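Local coordinates for peptidoglycan-recognition protein LB (Drosophila melanogaster, PDB 7NSZ) that hydrolyses the amide link between N-acetylmuramoyl residues and L-amino acids in bacterial peptidoglycan, using one zinc ion, and so probably scavenges immunologically active cell-wall fragments, at residues I42-Y47 against G100-K105; H154-D159 against R166-I171. The protein carries 1 engineered substitution. One frame throughout, in Å; residues are numbered along the deposited sequence.

Contact 1 (I42-Y47 against G100-K105); sequences IIHHSY and GAHAPK. With ZN (zinc ion), chain B.
The zinc site of this type 2 amidase fold offers a worked example of second-shell positioning, in which H44 on strand 38-45 binds the metal with one ring nitrogen and is held by H102 through the other. H44 ND1 lies 2.1 Å from the zinc ion, whose remaining protein ligands are H154 and C162. Beyond CE1, H44 NE2 donates to H102 ND1 over 2.8 Å, with a bent N-H...N angle of 147° and the acceptor somewhat tilted from the plane of the H44 ring. The two imidazoles meet rim to rim with their planes nearly perpendicular, at 88°. H102 CG lies between its backbone N and carbonyl carbon (chi1 64°), which swings the ring toward strand 38-45. Metal and hydrogen bond together fix the rotation of the H44 ring; by accepting this N-H, H102 would probably polarise it and make it a slightly stronger donor to zinc. H102 belongs to the loop between strands 90-92 and 110-115, where N107 OD1 accepts from the backbone N of H102 and of A103. Two residues back from H44, I42 CG1 rests at the edge of the H102 ring, 4.0 Å from H102 CE1, and 4.3 Å from A103 CB.

Contact 2 (H154-D159 against R166-I171); sequences HRQVRD and RLFAEI. With ZN (zinc ion), chain B.
R155 and Q156 meet F168 where the loop after strand 149-153 packs on helix 165-171, R155 over a face of the ring and Q156 at its edge. The first interaction is a CH-pi contact: R155 CD sits 3.6 Å from the F168 ring centroid and only 8° off the ring normal. A bend at chi3 (61°) then carries the guanidinium past the ring centre toward F168 CB, the two planes 23° apart, with R155 NH1 3.9 Å from F168 CD2. The second is an edge contact, in which the Q156 amide stands steeply to the ring and Q156 OE1 approaches F168 CE1 to 3.4 Å. Polar bonds to neighbours hold both partners: R155 NH2 donates to E161 O, while Q156 OE1 accepts from G153 N and Q156 NE2 donates to T178 O. An alanine in place of F168 would remove the ring from between helix and loop, and is likely to leave R155 CG and CD without their aromatic cover and open a gap beside the Q156 amide. No hydrogen bond joins the two segments, which implies that dispersion and the weak polarity of aromatic C-H groups carry this contact just after the zinc ligand H154.

After the short strand 17-18 near the N terminus, the chain runs along strand 38-45, then through helix 55-72 and strands 82-84 and 90-92 before contact 1 closes this long loop, 52 residues between its segments. Strand 110-115, helix 126-142 and strand 149-153 follow, and contact 2 closes a much shorter one of six residues. The two are in series, neither nested nor crossed, yet their centres lie 10 Å apart. The pairing of strands 38-45 and 149-153 continues just past the latter, where I43 O stands 3.1 Å from H154 N in a probable hydrogen bond, and zinc bridges the contacts. Contact 1 ties strand 38-45 to the 100-105 loop, contact 2 the loop leaving strand 149-153 to helix 165-171.

Contact 1 (I42-Y47 against G100-K105)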
loop_
_atom_site.group_PDB
_atom_site.type_symbol
_atom_site.label_atom_id
_atom_site.label_comp_id
_atom_site.label_asym_id
_atom_site.label_seq_id
_atom_site.Cartn_x
_atom_site.Cartn_y
_atom_site.Cartn_z
ATOM N N ILE A 42 2.439 5.168 -3.496
ATOM C CA ILE A 42 1.239 4.867 -4.323
ATOM C C ILE A 42 0.209 4.226 -3.429
ATOM O O ILE A 42 0.463 3.194 -2.776
ATOM C CB ILE A 42 1.527 3.937 -5.499
ATOM C CG1 ILE A 42 2.808 4.277 -6.230
ATOM C CG2 ILE A 42 0.338 3.818 -6.419
ATOM C CD1 ILE A 42 2.832 5.598 -6.840
ATOM N N ILE A 43 -0.985 4.782 -3.419
ATOM C CA ILE A 43 -2.116 4.275 -2.621
ATOM C C ILE A 43 -3.034 3.407 -3.448
ATOM O O ILE A 43 -3.369 3.761 -4.598
ATOM C CB ILE A 43 -2.917 5.438 -1.982
ATOM C CG1 ILE A 43 -2.024 6.360 -1.161
ATOM C CG2 ILE A 43 -4.081 4.925 -1.195
ATOM C CD1 ILE A 43 -1.286 5.695 -0.028
ATOM N N HIS A 44 -3.439 2.299 -2.873
ATOM C CA HIS A 44 -4.352 1.284 -3.436
ATOM C C HIS A 44 -5.480 0.994 -2.484
ATOM O O HIS A 44 -5.337 1.187 -1.246
ATOM C CB HIS A 44 -3.574 -0.035 -3.734
ATOM C CG HIS A 44 -2.367 0.150 -4.565
ATOM N ND1 HIS A 44 -2.453 -0.059 -5.941
ATOM C CD2 HIS A 44 -1.078 0.405 -4.321
ATOM C CE1 HIS A 44 -1.289 0.081 -6.478
ATOM N NE2 HIS A 44 -0.381 0.386 -5.526
ATOM N N HIS A 45 -6.571 0.418 -3.017
ATOM C CA HIS A 45 -7.518 -0.370 -2.232
ATOM C C HIS A 45 -7.407 -1.823 -2.681
ATOM O O HIS A 45 -6.848 -2.115 -3.751
ATOM C CB HIS A 45 -8.980 0.128 -2.231
ATOM C CG HIS A 45 -9.720 -0.130 -3.497
ATOM N ND1 HIS A 45 -11.088 0.051 -3.503
ATOM C CD2 HIS A 45 -9.352 -0.444 -4.741
ATOM C CE1 HIS A 45 -11.509 -0.191 -4.723
ATOM N NE2 HIS A 45 -10.511 -0.430 -5.500
ATOM N N SER A 46 -7.913 -2.729 -1.867
ATOM C CA SER A 46 -7.832 -4.150 -2.254
ATOM C C SER A 46 -9.028 -4.553 -3.117
ATOM O O SER A 46 -8.873 -5.481 -3.939
ATOM C CB SER A 46 -7.718 -5.088 -1.059
ATOM O OG SER A 46 -8.831 -4.980 -0.184
ATOM N N TYR A 47 -10.170 -3.914 -2.907
ATOM C CA TYR A 47 -11.520 -4.236 -3.488
ATOM C C TYR A 47 -12.081 -5.530 -2.882
ATOM O O TYR A 47 -13.116 -5.484 -2.232
ATOM C CB TYR A 47 -11.493 -4.217 -5.020
ATOM C CG TYR A 47 -12.819 -4.606 -5.609
ATOM C CD1 TYR A 47 -13.941 -3.813 -5.414
ATOM C CD2 TYR A 47 -12.989 -5.868 -6.149
ATOM C CE1 TYR A 47 -15.190 -4.237 -5.840
ATOM C CE2 TYR A 47 -14.231 -6.304 -6.594
ATOM C CZ TYR A 47 -15.334 -5.489 -6.410
ATOM O OH TYR A 47 -16.561 -5.893 -6.868
ATOM N N GLY A 100 8.219 -3.850 -5.847
ATOM C CA GLY A 100 6.829 -4.303 -5.708
ATOM C C GLY A 100 6.260 -4.866 -6.981
ATOM O O GLY A 100 6.998 -4.983 -7.992
ATOM N N ALA A 101 4.995 -5.240 -6.948
ATOM C CA ALA A 101 4.253 -5.656 -8.156
ATOM C C ALA A 101 2.867 -5.052 -8.065
ATOM O O ALA A 101 1.852 -5.720 -8.220
ATOM C CB ALA A 101 4.136 -7.172 -8.246
ATOM N N HIS A 102 2.838 -3.739 -7.846
ATOM C CA HIS A 102 1.571 -3.009 -7.622
ATOM C C HIS A 102 1.369 -1.862 -8.612
ATOM O O HIS A 102 0.232 -1.453 -8.727
ATOM C CB HIS A 102 1.458 -2.546 -6.155
ATOM C CG HIS A 102 2.494 -1.554 -5.763
ATOM N ND1 HIS A 102 2.372 -0.183 -5.951
ATOM C CD2 HIS A 102 3.751 -1.747 -5.297
ATOM C CE1 HIS A 102 3.527 0.377 -5.634
ATOM N NE2 HIS A 102 4.429 -0.575 -5.264
ATOM N N ALA A 103 2.405 -1.283 -9.163
ATOM C CA ALA A 103 2.237 -0.069 -9.988
ATOM C C ALA A 103 3.304 -0.083 -11.070
ATOM O O ALA A 103 4.422 0.282 -10.830
ATOM C CB ALA A 103 2.359 1.158 -9.126
ATOM N N PRO A 104 2.926 -0.525 -12.295
ATOM C CA PRO A 104 3.892 -0.523 -13.413
ATOM C C PRO A 104 4.618 0.817 -13.573
ATOM O O PRO A 104 3.973 1.856 -13.496
ATOM C CB PRO A 104 2.988 -0.849 -14.617
ATOM C CG PRO A 104 1.837 -1.650 -14.042
ATOM C CD PRO A 104 1.609 -1.054 -12.643
ATOM N N LYS A 105 5.923 0.755 -13.756
ATOM C CA LYS A 105 6.843 1.892 -13.945
ATOM C C LYS A 105 7.195 2.526 -12.599
ATOM O O LYS A 105 8.133 3.348 -12.584
ATOM C CB LYS A 105 6.264 3.010 -14.834
ATOM C CG LYS A 105 5.669 2.616 -16.163
ATOM C CD LYS A 105 6.731 2.162 -17.060
ATOM C CE LYS A 105 6.260 1.985 -18.488
ATOM N NZ LYS A 105 7.399 1.700 -19.375
HETATM ZN ZN ZN B . -4.161 -0.491 -7.029
#

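Contact 2 (H154-D159 against R166-I171)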
loop_
_atom_site.group_PDB
_atom_site.type_symbol
_atom_site.label_atom_id
_atom_site.label_comp_id
_atom_site.label_asym_id
_atom_site.label_seq_id
_atom_site.Cartn_x
_atom_site.Cartn_y
_atom_site.Cartn_z
ATOM N N HIS A 154 -3.106 4.749 -7.561
ATOM C CA HIS A 154 -2.855 3.830 -8.690
ATOM C C HIS A 154 -3.470 4.315 -10.001
ATOM O O HIS A 154 -2.788 4.239 -11.014
ATOM C CB HIS A 154 -3.359 2.470 -8.278
ATOM C CG HIS A 154 -2.984 1.314 -9.144
ATOM N ND1 HIS A 154 -3.413 0.050 -8.877
ATOM C CD2 HIS A 154 -2.362 1.227 -10.335
ATOM C CE1 HIS A 154 -3.016 -0.762 -9.836
ATOM N NE2 HIS A 154 -2.336 -0.095 -10.711
ATOM N N ARG A 155 -4.677 4.868 -9.932
ATOM C CA ARG A 155 -5.411 5.309 -11.150
ATOM C C ARG A 155 -4.614 6.398 -11.865
ATOM O O ARG A 155 -4.964 6.645 -13.041
ATOM C CB ARG A 155 -6.798 5.797 -10.761
ATOM C CG ARG A 155 -6.811 6.969 -9.807
ATOM C CD ARG A 155 -8.150 7.707 -9.749
ATOM N NE ARG A 155 -9.184 6.800 -9.292
ATOM C CZ ARG A 155 -10.483 7.092 -9.260
ATOM N NH1 ARG A 155 -10.863 8.323 -9.560
ATOM N NH2 ARG A 155 -11.374 6.207 -8.895
ATOM N N GLN A 156 -3.671 7.108 -11.283
ATOM C CA GLN A 156 -2.896 8.150 -11.968
ATOM C C GLN A 156 -1.816 7.568 -12.856
ATOM O O GLN A 156 -1.289 8.337 -13.689
ATOM C CB GLN A 156 -2.323 9.096 -10.923
ATOM C CG GLN A 156 -3.423 9.871 -10.229
ATOM C CD GLN A 156 -2.863 10.734 -9.139
ATOM O OE1 GLN A 156 -2.648 10.312 -7.991
ATOM N NE2 GLN A 156 -2.561 11.983 -9.427
ATOM N N VAL A 157 -1.505 6.270 -12.744
ATOM C CA VAL A 157 -0.370 5.707 -13.532
ATOM C C VAL A 157 -0.831 4.524 -14.400
ATOM O O VAL A 157 0.042 4.023 -15.125
ATOM C CB VAL A 157 0.815 5.379 -12.597
ATOM C CG1 VAL A 157 1.141 6.598 -11.726
ATOM C CG2 VAL A 157 0.576 4.184 -11.690
ATOM N N ARG A 158 -2.072 4.077 -14.253
ATOM C CA ARG A 158 -2.573 2.941 -15.057
ATOM C C ARG A 158 -4.056 3.083 -15.195
ATOM O O ARG A 158 -4.732 3.816 -14.457
ATOM C CB ARG A 158 -2.289 1.590 -14.395
ATOM C CG ARG A 158 -0.840 1.161 -14.490
ATOM C CD ARG A 158 -0.396 0.909 -15.898
ATOM N NE ARG A 158 -1.292 0.034 -16.630
ATOM C CZ ARG A 158 -1.289 -0.082 -17.947
ATOM N NH1 ARG A 158 -0.387 0.581 -18.661
ATOM N NH2 ARG A 158 -2.207 -0.847 -18.510
ATOM N N ASP A 159 -4.587 2.363 -16.177
ATOM C CA ASP A 159 -6.027 2.391 -16.416
ATOM C C ASP A 159 -6.699 1.508 -15.374
ATOM O O ASP A 159 -6.866 0.311 -15.619
ATOM C CB ASP A 159 -6.284 1.970 -17.856
ATOM C CG ASP A 159 -7.739 1.799 -18.203
ATOM O OD1 ASP A 159 -8.594 2.478 -17.579
ATOM O OD2 ASP A 159 -7.981 1.032 -19.170
ATOM N N ARG A 166 -13.853 7.449 -3.754
ATOM C CA ARG A 166 -13.939 8.131 -2.448
ATOM C C ARG A 166 -12.546 8.224 -1.802
ATOM O O ARG A 166 -12.187 9.315 -1.273
ATOM C CB ARG A 166 -14.944 7.443 -1.527
ATOM C CG ARG A 166 -15.231 8.196 -0.231
ATOM C CD ARG A 166 -15.840 9.571 -0.443
ATOM N NE ARG A 166 -15.839 10.404 0.737
ATOM C CZ ARG A 166 -14.844 11.224 1.080
ATOM N NH1 ARG A 166 -13.728 11.213 0.359
ATOM N NH2 ARG A 166 -14.951 12.019 2.153
ATOM N N LEU A 167 -11.787 7.122 -1.768
ATOM C CA LEU A 167 -10.432 7.178 -1.161
ATOM C C LEU A 167 -9.514 8.023 -2.042
ATOM O O LEU A 167 -8.682 8.728 -1.508
ATOM C CB LEU A 167 -9.943 5.742 -0.995
ATOM C CG LEU A 167 -8.511 5.611 -0.477
ATOM C CD1 LEU A 167 -8.239 6.393 0.798
ATOM C CD2 LEU A 167 -8.181 4.123 -0.304
ATOM N N PHE A 168 -9.724 8.034 -3.359
ATOM C CA PHE A 168 -8.941 8.926 -4.226
ATOM C C PHE A 168 -9.174 10.400 -3.797
ATOM O O PHE A 168 -8.253 11.201 -3.711
ATOM C CB PHE A 168 -9.241 8.710 -5.707
ATOM C CG PHE A 168 -8.247 9.489 -6.534
ATOM C CD1 PHE A 168 -6.920 9.120 -6.584
ATOM C CD2 PHE A 168 -8.643 10.555 -7.342
ATOM C CE1 PHE A 168 -5.988 9.829 -7.312
ATOM C CE2 PHE A 168 -7.703 11.250 -8.078
ATOM C CZ PHE A 168 -6.392 10.883 -8.101
ATOM N N ALA A 169 -10.447 10.774 -3.607
ATOM C CA ALA A 169 -10.758 12.163 -3.202
ATOM C C ALA A 169 -10.120 12.455 -1.851
ATOM O O ALA A 169 -9.604 13.577 -1.628
ATOM C CB ALA A 169 -12.258 12.373 -3.182
ATOM N N GLU A 170 -10.112 11.503 -0.932
ATOM C CA GLU A 170 -9.475 11.683 0.374
ATOM C C GLU A 170 -7.977 11.943 0.183
ATOM O O GLU A 170 -7.443 12.871 0.794
ATOM C CB GLU A 170 -9.741 10.437 1.226
ATOM C CG GLU A 170 -8.959 10.371 2.535
ATOM C CD GLU A 170 -9.187 11.454 3.563
ATOM O OE1 GLU A 170 -10.335 12.003 3.605
ATOM O OE2 GLU A 170 -8.279 11.694 4.384
ATOM N N ILE A 171 -7.262 11.058 -0.531
ATOM C CA ILE A 171 -5.789 11.209 -0.592
ATOM C C ILE A 171 -5.427 12.473 -1.355
ATOM O O ILE A 171 -4.338 13.013 -1.192
ATOM C CB ILE A 171 -5.043 9.977 -1.176
ATOM C CG1 ILE A 171 -5.301 9.775 -2.671
ATOM C CG2 ILE A 171 -5.403 8.755 -0.343
ATOM C CD1 ILE A 171 -4.462 8.640 -3.295
HETATM ZN ZN ZN B . -4.161 -0.491 -7.029
#